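Local coordinates for restriction endonuclease LpnPI (Legionella pneumophila subsp. pneumophila str. Philadelphia 1, PDB 4RZL), which is a restriction endonuclease that depends on cytosine modification, this chain being its N-terminal DNA-recognition domain, of SRA type, at residues D15-A20 with A26-G31; D39-I44 with G53-G58; P78-T83 with Q87-G92; M114-T119 with A183-L188; I198-L201 with G206-N209. All blocks are in the same frame, centred on the assembly; numbering follows the deposited sequence.

Read from the N terminus, the five contacts run in series, each closing before the next opens, so none nest or cross. Interaction 1 closes the short excursion between strands 11-12 and 27-28. Interaction 2 follows at once, tying helix 40-44 to strand 54-57, and touches interaction 1 where L17, Y28 and E29 pack on P40 and I44. Interaction 3 is a beta hairpin, and its strand 87-91 pairs with strand 176-187. That strand carries interaction 4, which closes the longest loop and brings helix 108-119 onto the same sheet as the first three. Interaction 5 closes the turn after helix 195-199, where I198 and L201 touch interactions 1 and 2.

Interaction 1: D15-A20 with A26-G31; sequences DTLANA and AVYEGG
L17 and Y28 meet at an oblique angle, the branched end of the leucine coming in at the edge of the tyrosine ring and not over a face. The CD2 methyl lies in the ring plane, 3.8 Å from Y28 CD2, and also brushes the tyrosine CB. The other methyl takes a different course: L17 CD1 sits 3.2 Å from E29 O, so one leucine fork straddles the side chain of one strand residue and the carbonyl of the next. In L17, CG lies opposite the carbonyl carbon and beside the backbone N (chi1 -62°), which carries both methyls across to strand 27-28. Further along the same ring edge, A20 CB approaches Y28 CE2 at 4.1 Å. The two small apolar groups thus line up along one side of the ring, and a backbone bond from A20 N to L17 O (3.2 Å) closes a turn that puts L17 and A20 on the same side of the loop.

This loop links strand 11-12 to strand 22-23, while strand 27-28 runs parallel to strand 11-12 within the large mixed sheet of the domain; the contact lays the excursion back over its own sheet. Y12 of strand 11-12 stacks on the Y28 ring and also touches L17 and A20. The ring is held at its far end as well, since Y28 OH bonds to D21 O and I23 N in the connection between the two segments. L17 also packs against P40, K43 and I44 of helix 40-44. The carboxylate of E29 is engaged elsewhere, OE2 bonding to the hydroxyls of S142 and T140.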
# COMPACT_ATOMS: atom_id res chain seq x y z
N ASP A 15 -6.10 0.42 -21.43
CA ASP A 15 -5.03 0.56 -22.41
C ASP A 15 -4.26 1.88 -22.24
O ASP A 15 -3.35 2.16 -23.01
CB ASP A 15 -5.59 0.43 -23.83
CG ASP A 15 -6.37 1.65 -24.29
OD1 ASP A 15 -7.06 2.26 -23.45
OD2 ASP A 15 -6.29 1.98 -25.49
N THR A 16 -4.60 2.67 -21.22
CA THR A 16 -3.84 3.90 -20.93
C THR A 16 -2.98 3.79 -19.66
O THR A 16 -2.38 4.78 -19.22
CB THR A 16 -4.75 5.14 -20.81
OG1 THR A 16 -5.59 5.03 -19.65
CG2 THR A 16 -5.63 5.28 -22.05
N LEU A 17 -2.93 2.60 -19.06
CA LEU A 17 -2.28 2.42 -17.76
C LEU A 17 -0.75 2.52 -17.80
O LEU A 17 -0.13 3.01 -16.85
CB LEU A 17 -2.66 1.05 -17.18
CG LEU A 17 -4.15 0.85 -16.90
CD1 LEU A 17 -4.39 -0.47 -16.18
CD2 LEU A 17 -4.76 2.01 -16.13
N ALA A 18 -0.14 2.07 -18.89
CA ALA A 18 1.31 1.93 -18.95
C ALA A 18 2.09 3.24 -18.81
O ALA A 18 3.24 3.22 -18.33
CB ALA A 18 1.71 1.21 -20.24
N ASN A 19 1.51 4.37 -19.20
CA ASN A 19 2.22 5.64 -19.04
C ASN A 19 1.45 6.60 -18.13
O ASN A 19 1.72 7.81 -18.12
CB ASN A 19 2.52 6.30 -20.39
CG ASN A 19 1.28 6.81 -21.07
OD1 ASN A 19 0.20 6.26 -20.88
ND2 ASN A 19 1.42 7.86 -21.87
N ALA A 20 0.50 6.08 -17.37
CA ALA A 20 -0.31 6.91 -16.47
C ALA A 20 0.50 7.45 -15.28
O ALA A 20 1.47 6.83 -14.84
CB ALA A 20 -1.50 6.12 -15.96
N ALA A 26 -7.84 8.42 -8.06
CA ALA A 26 -8.15 8.12 -9.45
C ALA A 26 -8.38 6.62 -9.59
O ALA A 26 -7.84 5.84 -8.80
CB ALA A 26 -7.04 8.59 -10.38
N VAL A 27 -9.17 6.21 -10.57
CA VAL A 27 -9.50 4.80 -10.78
C VAL A 27 -8.77 4.27 -12.01
O VAL A 27 -8.67 4.94 -13.04
CB VAL A 27 -11.03 4.62 -10.94
CG1 VAL A 27 -11.38 3.25 -11.51
CG2 VAL A 27 -11.74 4.86 -9.60
N TYR A 28 -8.23 3.07 -11.88
CA TYR A 28 -7.43 2.46 -12.93
C TYR A 28 -8.07 1.13 -13.33
O TYR A 28 -8.10 0.20 -12.56
CB TYR A 28 -5.99 2.27 -12.47
CG TYR A 28 -5.35 3.59 -12.12
CD1 TYR A 28 -5.53 4.17 -10.87
CD2 TYR A 28 -4.61 4.30 -13.07
CE1 TYR A 28 -4.97 5.41 -10.56
CE2 TYR A 28 -4.05 5.53 -12.78
CZ TYR A 28 -4.23 6.08 -11.52
OH TYR A 28 -3.67 7.32 -11.24
N GLU A 29 -8.61 1.09 -14.54
CA GLU A 29 -9.42 -0.04 -14.98
C GLU A 29 -8.58 -1.26 -15.34
O GLU A 29 -7.53 -1.15 -15.98
CB GLU A 29 -10.28 0.38 -16.17
CG GLU A 29 -11.34 1.38 -15.75
CD GLU A 29 -12.43 1.55 -16.78
OE1 GLU A 29 -12.12 2.01 -17.90
OE2 GLU A 29 -13.59 1.20 -16.48
N GLY A 30 -9.05 -2.42 -14.91
CA GLY A 30 -8.42 -3.68 -15.24
C GLY A 30 -8.79 -4.21 -16.62
O GLY A 30 -9.62 -3.64 -17.32
N GLY A 31 -8.16 -5.31 -17.02
CA GLY A 31 -8.41 -5.90 -18.32
C GLY A 31 -9.70 -6.70 -18.38
O GLY A 31 -10.44 -6.80 -17.39

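Interaction 2: D39-I44 with G53-G58; sequences DPISKI and GFRSAG
Helix 40-44 begins just after D39, at its N-cap, and lies beside strand 54-57, so that D39 and I41 face R55 across the gap. The aspartate and arginine side chains run alongside one another, pointing opposite ways, their carboxylate and guanidinium planes 43° apart. R55 NH1 donates to D39 OD2 at 3.1 Å; the acceptor lies in the guanidinium plane, yet the donor sits 40° out of the carboxylate plane. Weaker bonds reach D39 OD1 from NH1 (3.2 Å) and NH2 (3.4 Å), giving a skewed salt bridge. An R55 chain extended from CG to NE carries the charge across, and I41 CD1 lies over one guanidinium face toward its rim, 4.2 Å above the plane.

OD2 also does the capping: S42 N reaches it at 2.8 Å from above the carboxylate plane. S42 OG lies unusually close to OD2 on the anti side, a length that makes this bond doubtful. R55 is steadied further by G49 O, which accepts from NH1, and G52 O, which accepts from NE. D39, I41 and R55 are all buried, so the opposed charges probably compensate each other away from solvent, and the guanidinium and the capping N-H would be expected to favour an ionised aspartate.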
# COMPACT_ATOMS: atom_id res chain seq x y z
N ASP A 39 -4.73 -7.60 -14.51
CA ASP A 39 -4.39 -6.85 -13.31
C ASP A 39 -3.87 -5.45 -13.65
O ASP A 39 -2.82 -5.32 -14.28
CB ASP A 39 -3.35 -7.62 -12.50
CG ASP A 39 -2.74 -6.78 -11.39
OD1 ASP A 39 -3.47 -6.46 -10.44
OD2 ASP A 39 -1.54 -6.44 -11.48
N PRO A 40 -4.59 -4.41 -13.22
CA PRO A 40 -4.15 -3.05 -13.56
C PRO A 40 -2.86 -2.63 -12.86
O PRO A 40 -2.07 -1.91 -13.47
CB PRO A 40 -5.33 -2.17 -13.11
CG PRO A 40 -6.05 -2.98 -12.08
CD PRO A 40 -5.88 -4.42 -12.51
N ILE A 41 -2.65 -3.06 -11.62
CA ILE A 41 -1.49 -2.61 -10.87
C ILE A 41 -0.16 -2.96 -11.55
O ILE A 41 0.73 -2.11 -11.63
CB ILE A 41 -1.48 -3.19 -9.44
CG1 ILE A 41 -2.61 -2.56 -8.62
CG2 ILE A 41 -0.15 -2.92 -8.76
CD1 ILE A 41 -2.76 -3.15 -7.24
N SER A 42 -0.01 -4.19 -12.03
CA SER A 42 1.25 -4.61 -12.65
C SER A 42 1.47 -3.94 -14.01
O SER A 42 2.59 -3.85 -14.49
CB SER A 42 1.32 -6.14 -12.79
OG SER A 42 0.14 -6.65 -13.38
N LYS A 43 0.40 -3.46 -14.63
CA LYS A 43 0.54 -2.72 -15.89
C LYS A 43 1.03 -1.29 -15.64
O LYS A 43 1.85 -0.76 -16.39
CB LYS A 43 -0.77 -2.69 -16.65
CG LYS A 43 -0.58 -2.26 -18.10
CD LYS A 43 -1.83 -2.54 -18.89
CE LYS A 43 -1.58 -2.35 -20.37
NZ LYS A 43 -2.84 -2.59 -21.12
N ILE A 44 0.53 -0.67 -14.58
CA ILE A 44 0.93 0.67 -14.20
C ILE A 44 2.39 0.70 -13.76
O ILE A 44 3.15 1.61 -14.11
CB ILE A 44 0.06 1.21 -13.04
CG1 ILE A 44 -1.41 1.21 -13.44
CG2 ILE A 44 0.52 2.61 -12.62
CD1 ILE A 44 -2.35 1.50 -12.26
N GLY A 53 -2.22 -9.38 -1.91
CA GLY A 53 -2.51 -8.23 -1.08
C GLY A 53 -1.25 -7.48 -0.73
O GLY A 53 -1.27 -6.29 -0.36
N PHE A 54 -0.12 -8.17 -0.84
CA PHE A 54 1.16 -7.59 -0.53
C PHE A 54 2.12 -7.85 -1.68
O PHE A 54 2.39 -9.00 -2.01
CB PHE A 54 1.72 -8.15 0.79
CG PHE A 54 3.09 -7.63 1.12
CD1 PHE A 54 4.23 -8.25 0.62
CD2 PHE A 54 3.24 -6.51 1.93
CE1 PHE A 54 5.49 -7.75 0.91
CE2 PHE A 54 4.50 -6.02 2.23
CZ PHE A 54 5.63 -6.64 1.71
N ARG A 55 2.62 -6.79 -2.32
CA ARG A 55 3.51 -6.97 -3.46
C ARG A 55 4.71 -6.06 -3.32
O ARG A 55 4.62 -4.99 -2.74
CB ARG A 55 2.78 -6.69 -4.77
CG ARG A 55 1.40 -7.33 -4.87
CD ARG A 55 0.77 -7.11 -6.25
NE ARG A 55 -0.67 -7.37 -6.26
CZ ARG A 55 -1.44 -7.24 -7.34
NH1 ARG A 55 -0.91 -6.88 -8.49
NH2 ARG A 55 -2.73 -7.48 -7.26
N SER A 56 5.84 -6.48 -3.88
CA SER A 56 7.03 -5.66 -3.78
C SER A 56 7.88 -5.73 -5.05
O SER A 56 7.80 -6.69 -5.81
CB SER A 56 7.86 -6.09 -2.57
OG SER A 56 8.56 -7.29 -2.84
N ALA A 57 8.70 -4.72 -5.24
CA ALA A 57 9.59 -4.65 -6.39
C ALA A 57 11.01 -4.51 -5.89
O ALA A 57 11.28 -3.81 -4.91
CB ALA A 57 9.24 -3.48 -7.29
N GLY A 58 11.93 -5.20 -6.56
CA GLY A 58 13.33 -5.14 -6.19
C GLY A 58 13.80 -6.46 -5.62
O GLY A 58 13.08 -7.14 -4.89

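Interaction 3: P78-T83 with Q87-G92; sequences PDSIDT and QFIYYG
D79 and Y91 face each other at the open end of an antiparallel beta hairpin, formed by strands 80-82 and 87-91 whose directions differ by 169°. From D79 CB, which rests 3.6 Å from I89 O, the side chain turns toward the other strand. CG lies opposite the carbonyl carbon (chi1 -61°), bringing OD1 up to Y91 N at 2.7 Å, where it is met nearly along its own C-O axis. The aspartate thereby continues the ladder one step past the last backbone pair. OD1 also lies in the plane of the Y91 ring, at its edge, 3.3 Å from CD1. At the tip, OD2 is hydrogen-bonded to T70 OG1 on strand 65-70; water 1 lies within bonding distance of both D79 OD2 and Y91 O, though it has more acceptors in reach than protons.

The ladder itself is regular: S80 and I89 form a hydrogen-bonded pair, I81 and F88 a non-hydrogen-bonded one, and D82 and Q87 another hydrogen-bonded pair. S80 and I89 share one sheet face, S80 OG resting on I89 CB, whereas I81 and F88 occupy the opposite face. The P78 and Y91 side chains cross at a slant, P78 CD 3.4 Å from Y91 CE1. Strand 87-91 pairs in turn with strand 176-187, which makes the hairpin an extension of the large sheet. Toward the turn, D82 N points at Q87 O with an N-H...O angle of 175° and a length of 2.8 Å.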
# COMPACT_ATOMS: atom_id res chain seq x y z
N PRO A 78 -11.11 -6.07 8.51
CA PRO A 78 -11.67 -4.79 8.04
C PRO A 78 -10.62 -3.72 7.66
O PRO A 78 -10.48 -2.74 8.40
CB PRO A 78 -12.50 -4.33 9.25
CG PRO A 78 -11.78 -4.90 10.43
CD PRO A 78 -11.20 -6.22 9.98
N ASP A 79 -9.92 -3.88 6.54
CA ASP A 79 -9.04 -2.81 6.06
C ASP A 79 -9.84 -1.53 5.89
O ASP A 79 -10.99 -1.58 5.46
CB ASP A 79 -8.37 -3.16 4.74
CG ASP A 79 -7.49 -4.40 4.84
OD1 ASP A 79 -6.82 -4.60 5.87
OD2 ASP A 79 -7.44 -5.15 3.86
N SER A 80 -9.25 -0.38 6.22
CA SER A 80 -9.99 0.87 6.10
C SER A 80 -9.09 2.09 5.89
O SER A 80 -7.92 2.12 6.29
CB SER A 80 -10.85 1.11 7.34
OG SER A 80 -10.03 1.29 8.47
N ILE A 81 -9.67 3.12 5.28
CA ILE A 81 -9.00 4.40 5.15
C ILE A 81 -9.86 5.44 5.85
O ILE A 81 -11.09 5.45 5.72
CB ILE A 81 -8.77 4.79 3.68
CG1 ILE A 81 -8.08 6.15 3.57
CG2 ILE A 81 -10.09 4.83 2.91
CD1 ILE A 81 -7.90 6.60 2.14
N ASP A 82 -9.23 6.27 6.67
CA ASP A 82 -9.89 7.42 7.25
C ASP A 82 -9.39 8.65 6.50
O ASP A 82 -8.28 9.13 6.76
CB ASP A 82 -9.63 7.51 8.75
CG ASP A 82 -10.41 8.65 9.42
OD1 ASP A 82 -10.63 9.70 8.77
OD2 ASP A 82 -10.80 8.50 10.60
N THR A 83 -10.19 9.14 5.57
CA THR A 83 -9.79 10.26 4.72
C THR A 83 -9.53 11.54 5.51
O THR A 83 -8.69 12.35 5.11
CB THR A 83 -10.85 10.57 3.63
OG1 THR A 83 -12.13 10.73 4.26
CG2 THR A 83 -10.94 9.45 2.59
N GLN A 87 -5.23 8.20 7.49
CA GLN A 87 -4.78 7.01 8.18
C GLN A 87 -5.32 5.76 7.50
O GLN A 87 -6.50 5.68 7.18
CB GLN A 87 -5.22 7.03 9.64
CG GLN A 87 -4.63 5.91 10.47
CD GLN A 87 -5.10 5.95 11.90
OE1 GLN A 87 -6.05 5.28 12.27
NE2 GLN A 87 -4.42 6.75 12.73
N PHE A 88 -4.45 4.79 7.27
CA PHE A 88 -4.85 3.53 6.64
C PHE A 88 -4.63 2.37 7.58
O PHE A 88 -3.54 2.18 8.11
CB PHE A 88 -4.04 3.32 5.35
CG PHE A 88 -4.40 2.07 4.59
CD1 PHE A 88 -5.70 1.82 4.20
CD2 PHE A 88 -3.41 1.16 4.25
CE1 PHE A 88 -6.03 0.67 3.50
CE2 PHE A 88 -3.73 0.00 3.53
CZ PHE A 88 -5.05 -0.24 3.16
N ILE A 89 -5.67 1.57 7.79
CA ILE A 89 -5.54 0.38 8.62
C ILE A 89 -5.56 -0.84 7.72
O ILE A 89 -6.49 -1.01 6.94
CB ILE A 89 -6.65 0.28 9.66
CG1 ILE A 89 -6.58 1.48 10.61
CG2 ILE A 89 -6.53 -1.03 10.44
CD1 ILE A 89 -7.70 1.51 11.61
N TYR A 90 -4.54 -1.68 7.85
CA TYR A 90 -4.26 -2.77 6.92
C TYR A 90 -3.98 -4.07 7.65
O TYR A 90 -3.18 -4.09 8.59
CB TYR A 90 -3.07 -2.39 6.05
CG TYR A 90 -2.60 -3.47 5.11
CD1 TYR A 90 -3.24 -3.70 3.90
CD2 TYR A 90 -1.49 -4.25 5.42
CE1 TYR A 90 -2.79 -4.68 3.02
CE2 TYR A 90 -1.03 -5.24 4.55
CZ TYR A 90 -1.68 -5.45 3.36
OH TYR A 90 -1.22 -6.42 2.50
N TYR A 91 -4.61 -5.16 7.23
CA TYR A 91 -4.38 -6.45 7.88
C TYR A 91 -3.43 -7.32 7.06
O TYR A 91 -3.49 -7.32 5.83
CB TYR A 91 -5.71 -7.18 8.12
CG TYR A 91 -6.49 -6.57 9.26
CD1 TYR A 91 -7.36 -5.51 9.03
CD2 TYR A 91 -6.33 -7.02 10.57
CE1 TYR A 91 -8.05 -4.92 10.07
CE2 TYR A 91 -7.05 -6.45 11.62
CZ TYR A 91 -7.91 -5.40 11.36
OH TYR A 91 -8.61 -4.81 12.38
N GLY A 92 -2.62 -8.07 7.73
CA GLY A 92 -1.57 -8.82 7.16
C GLY A 92 -2.01 -10.08 6.45
O GLY A 92 -3.11 -10.34 6.33
O HOH W 1 -5.57 -7.03 3.85
O HOH W 2 -9.15 4.13 8.58

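Interaction 4: M114-T119 with A183-L188; sequences MLFDST and AIFTIL
F116 of helix 108-119 and F185 of strand 176-187 make a T-shaped pair in a helix-on-sheet packing contact within the core of the domain. The helix axis passes 10.8 Å from that of the strand at a crossing angle of 58°, a gap spanned mainly by the F116 ring.

In the aromatic pair, the edge of F116 is turned to the face of F185, with centroids 5.3 Å apart and planes at 67°. F116 CZ stands 3.9 Å above the F185 plane, displaced toward its rim. With CG opposite the carbonyl carbon (chi1 -63°), the F185 ring swings back toward the helix and presents its face to F116.

The apolar contacts add A183, whose CB lies 3.8 Å from F116 CZ. L166 of strand 166-173 and P155 of strand 147-155 also touch F116, while L68 meets F185, so both rings are packed among neighbouring strands.

Hydrogen bonding here is internal to the helix: L115 O accepts from T119 N and from T119 OG1 (2.8 Å), which come from opposite faces of the carbonyl plane.

A separate kind of approach sets a strand carbonyl beside the aromatic edge, where I184 O lies in the F116 ring plane, 3.4 Å from F116 CE2.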
# COMPACT_ATOMS: atom_id res chain seq x y z
N MET A 114 9.54 -5.92 9.85
CA MET A 114 10.80 -5.23 9.55
C MET A 114 10.62 -3.73 9.34
O MET A 114 11.40 -2.93 9.85
CB MET A 114 11.45 -5.83 8.30
CG MET A 114 12.09 -7.19 8.55
SD MET A 114 12.73 -7.86 7.01
CE MET A 114 13.53 -6.40 6.34
N LEU A 115 9.57 -3.37 8.60
CA LEU A 115 9.29 -1.98 8.27
C LEU A 115 8.94 -1.16 9.51
O LEU A 115 9.43 -0.04 9.66
CB LEU A 115 8.15 -1.89 7.27
CG LEU A 115 8.37 -2.46 5.88
CD1 LEU A 115 7.11 -2.25 5.07
CD2 LEU A 115 9.53 -1.79 5.23
N PHE A 116 8.11 -1.70 10.39
CA PHE A 116 7.76 -0.95 11.59
C PHE A 116 8.93 -0.89 12.60
O PHE A 116 9.18 0.15 13.20
CB PHE A 116 6.49 -1.53 12.24
CG PHE A 116 5.23 -1.10 11.54
CD1 PHE A 116 4.85 -1.70 10.34
CD2 PHE A 116 4.46 -0.06 12.04
CE1 PHE A 116 3.70 -1.29 9.67
CE2 PHE A 116 3.31 0.37 11.37
CZ PHE A 116 2.93 -0.26 10.18
N ASP A 117 9.69 -1.98 12.72
CA ASP A 117 10.86 -1.98 13.60
C ASP A 117 11.92 -0.97 13.12
O ASP A 117 12.52 -0.27 13.93
CB ASP A 117 11.48 -3.39 13.70
CG ASP A 117 10.58 -4.37 14.49
OD1 ASP A 117 9.60 -3.91 15.11
OD2 ASP A 117 10.88 -5.58 14.50
N SER A 118 12.14 -0.90 11.82
CA SER A 118 13.01 0.11 11.23
C SER A 118 12.51 1.52 11.56
O SER A 118 13.28 2.40 11.96
CB SER A 118 13.08 -0.07 9.71
OG SER A 118 13.79 0.99 9.10
N THR A 119 11.21 1.71 11.43
CA THR A 119 10.60 3.02 11.66
C THR A 119 10.80 3.51 13.10
O THR A 119 11.02 4.70 13.34
CB THR A 119 9.10 2.98 11.30
OG1 THR A 119 8.97 2.70 9.90
CG2 THR A 119 8.38 4.28 11.63
N ALA A 183 -1.87 -3.38 10.93
CA ALA A 183 -0.82 -2.37 10.73
C ALA A 183 -1.42 -1.02 10.40
O ALA A 183 -2.33 -0.94 9.58
CB ALA A 183 0.14 -2.81 9.61
N ILE A 184 -0.90 0.04 11.00
CA ILE A 184 -1.43 1.39 10.79
C ILE A 184 -0.41 2.27 10.06
O ILE A 184 0.75 2.36 10.45
CB ILE A 184 -1.85 2.03 12.14
CG1 ILE A 184 -2.85 1.13 12.87
CG2 ILE A 184 -2.40 3.46 11.93
CD1 ILE A 184 -3.53 1.77 14.07
N PHE A 185 -0.85 2.89 8.97
CA PHE A 185 0.01 3.70 8.11
C PHE A 185 -0.48 5.14 8.03
O PHE A 185 -1.66 5.40 8.23
CB PHE A 185 0.07 3.13 6.69
CG PHE A 185 0.66 1.74 6.61
CD1 PHE A 185 -0.13 0.62 6.80
CD2 PHE A 185 2.01 1.57 6.35
CE1 PHE A 185 0.43 -0.66 6.72
CE2 PHE A 185 2.57 0.30 6.26
CZ PHE A 185 1.78 -0.82 6.44
N THR A 186 0.44 6.04 7.69
CA THR A 186 0.13 7.44 7.40
C THR A 186 0.11 7.67 5.90
O THR A 186 1.05 7.29 5.20
CB THR A 186 1.18 8.39 8.01
OG1 THR A 186 1.24 8.20 9.42
CG2 THR A 186 0.85 9.86 7.67
N ILE A 187 -0.94 8.31 5.40
CA ILE A 187 -0.96 8.68 3.99
C ILE A 187 -0.31 10.06 3.84
O ILE A 187 -0.71 11.03 4.48
CB ILE A 187 -2.39 8.69 3.42
CG1 ILE A 187 -3.01 7.29 3.56
CG2 ILE A 187 -2.37 9.09 1.95
CD1 ILE A 187 -4.40 7.18 3.03
N LEU A 188 0.72 10.13 3.00
CA LEU A 188 1.46 11.38 2.80
C LEU A 188 0.74 12.38 1.90
O LEU A 188 -0.01 12.01 0.99
CB LEU A 188 2.83 11.07 2.21
CG LEU A 188 3.75 10.20 3.06
CD1 LEU A 188 5.02 9.90 2.27
CD2 LEU A 188 4.08 10.90 4.38

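Interaction 5: I198-L201 with G206-N209; sequences INSL and GQDN
Q207 NE2 donates to S200 O at 3.1 Å, with an N-H...O angle of 160°, and this is the hydrogen bond between residues 198-201 and 206-209. The acceptor lies in the plane of the glutamine amide, though the donor is tilted 26° from the plane of the serine carbonyl. Behind the amide, Q207 CG rests 3.3 Å from the same S200 O, and the extended chain beyond CG carries NE2 to the carbonyl. The serine side chain meets the start of the loop: S200 OG comes to 3.0 Å from G206 C, and CB to 3.4 Å from G206 O. With OG opposite its own backbone N (chi1 -172°), the hydroxyl is pressed against the peptide following the glycine.

In the next shell, S200 OG is bonded to D203 O inside the intervening turn, which gives the hydroxyl its polar partner. The other end of the glutamine amide is also held, OE1 bonding to Y215 OH. The amide therefore bridges two elements and has its rotation fixed from both sides. S200 is the first residue to leave helical geometry, making this a turn just past a helix end. Farther out, D208 packs against K196 and W197 and bonds S194 OG, laying the loop along helix 195-199, while Y215 joins Q207 to helix 212-220.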
# COMPACT_ATOMS: atom_id res chain seq x y z
N ILE A 198 7.77 6.87 -11.64
CA ILE A 198 7.47 5.44 -11.66
C ILE A 198 8.40 4.66 -12.60
O ILE A 198 8.84 3.56 -12.26
CB ILE A 198 5.99 5.18 -12.07
CG1 ILE A 198 5.04 5.86 -11.06
CG2 ILE A 198 5.69 3.70 -12.13
CD1 ILE A 198 3.60 5.91 -11.53
N ASN A 199 8.69 5.22 -13.77
CA ASN A 199 9.64 4.60 -14.70
C ASN A 199 11.05 4.60 -14.13
O ASN A 199 11.90 3.83 -14.56
CB ASN A 199 9.64 5.30 -16.07
CG ASN A 199 8.44 4.91 -16.93
OD1 ASN A 199 7.72 3.96 -16.64
ND2 ASN A 199 8.25 5.64 -18.02
N SER A 200 11.31 5.51 -13.20
CA SER A 200 12.63 5.64 -12.60
C SER A 200 12.61 5.08 -11.18
O SER A 200 13.28 5.59 -10.28
CB SER A 200 13.07 7.10 -12.62
OG SER A 200 14.42 7.22 -12.22
N LEU A 201 11.82 4.04 -10.99
CA LEU A 201 11.66 3.39 -9.69
C LEU A 201 12.97 2.88 -9.11
O LEU A 201 13.26 3.06 -7.92
CB LEU A 201 10.67 2.23 -9.82
CG LEU A 201 10.56 1.25 -8.67
CD1 LEU A 201 10.07 1.99 -7.46
CD2 LEU A 201 9.60 0.18 -9.07
N GLY A 206 17.13 9.48 -11.70
CA GLY A 206 16.19 9.86 -12.74
C GLY A 206 14.81 10.22 -12.21
O GLY A 206 13.87 10.42 -12.98
N GLN A 207 14.69 10.30 -10.89
CA GLN A 207 13.42 10.63 -10.26
C GLN A 207 13.19 12.14 -10.20
O GLN A 207 14.15 12.92 -10.12
CB GLN A 207 13.34 10.04 -8.84
CG GLN A 207 13.20 8.52 -8.83
CD GLN A 207 13.16 7.90 -7.43
OE1 GLN A 207 13.13 8.61 -6.41
NE2 GLN A 207 13.17 6.57 -7.37
N ASP A 208 11.93 12.55 -10.25
CA ASP A 208 11.61 13.94 -10.00
C ASP A 208 11.20 14.10 -8.53
O ASP A 208 11.44 13.21 -7.72
CB ASP A 208 10.52 14.45 -10.95
CG ASP A 208 9.24 13.62 -10.89
OD1 ASP A 208 9.08 12.78 -9.97
OD2 ASP A 208 8.40 13.81 -11.80
N ASN A 209 10.56 15.22 -8.24
CA ASN A 209 10.20 15.62 -6.89
C ASN A 209 8.89 15.02 -6.37
O ASN A 209 8.41 15.45 -5.32
CB ASN A 209 10.09 17.15 -6.82
CG ASN A 209 11.43 17.84 -6.70
OD1 ASN A 209 12.48 17.20 -6.82
ND2 ASN A 209 11.41 19.15 -6.48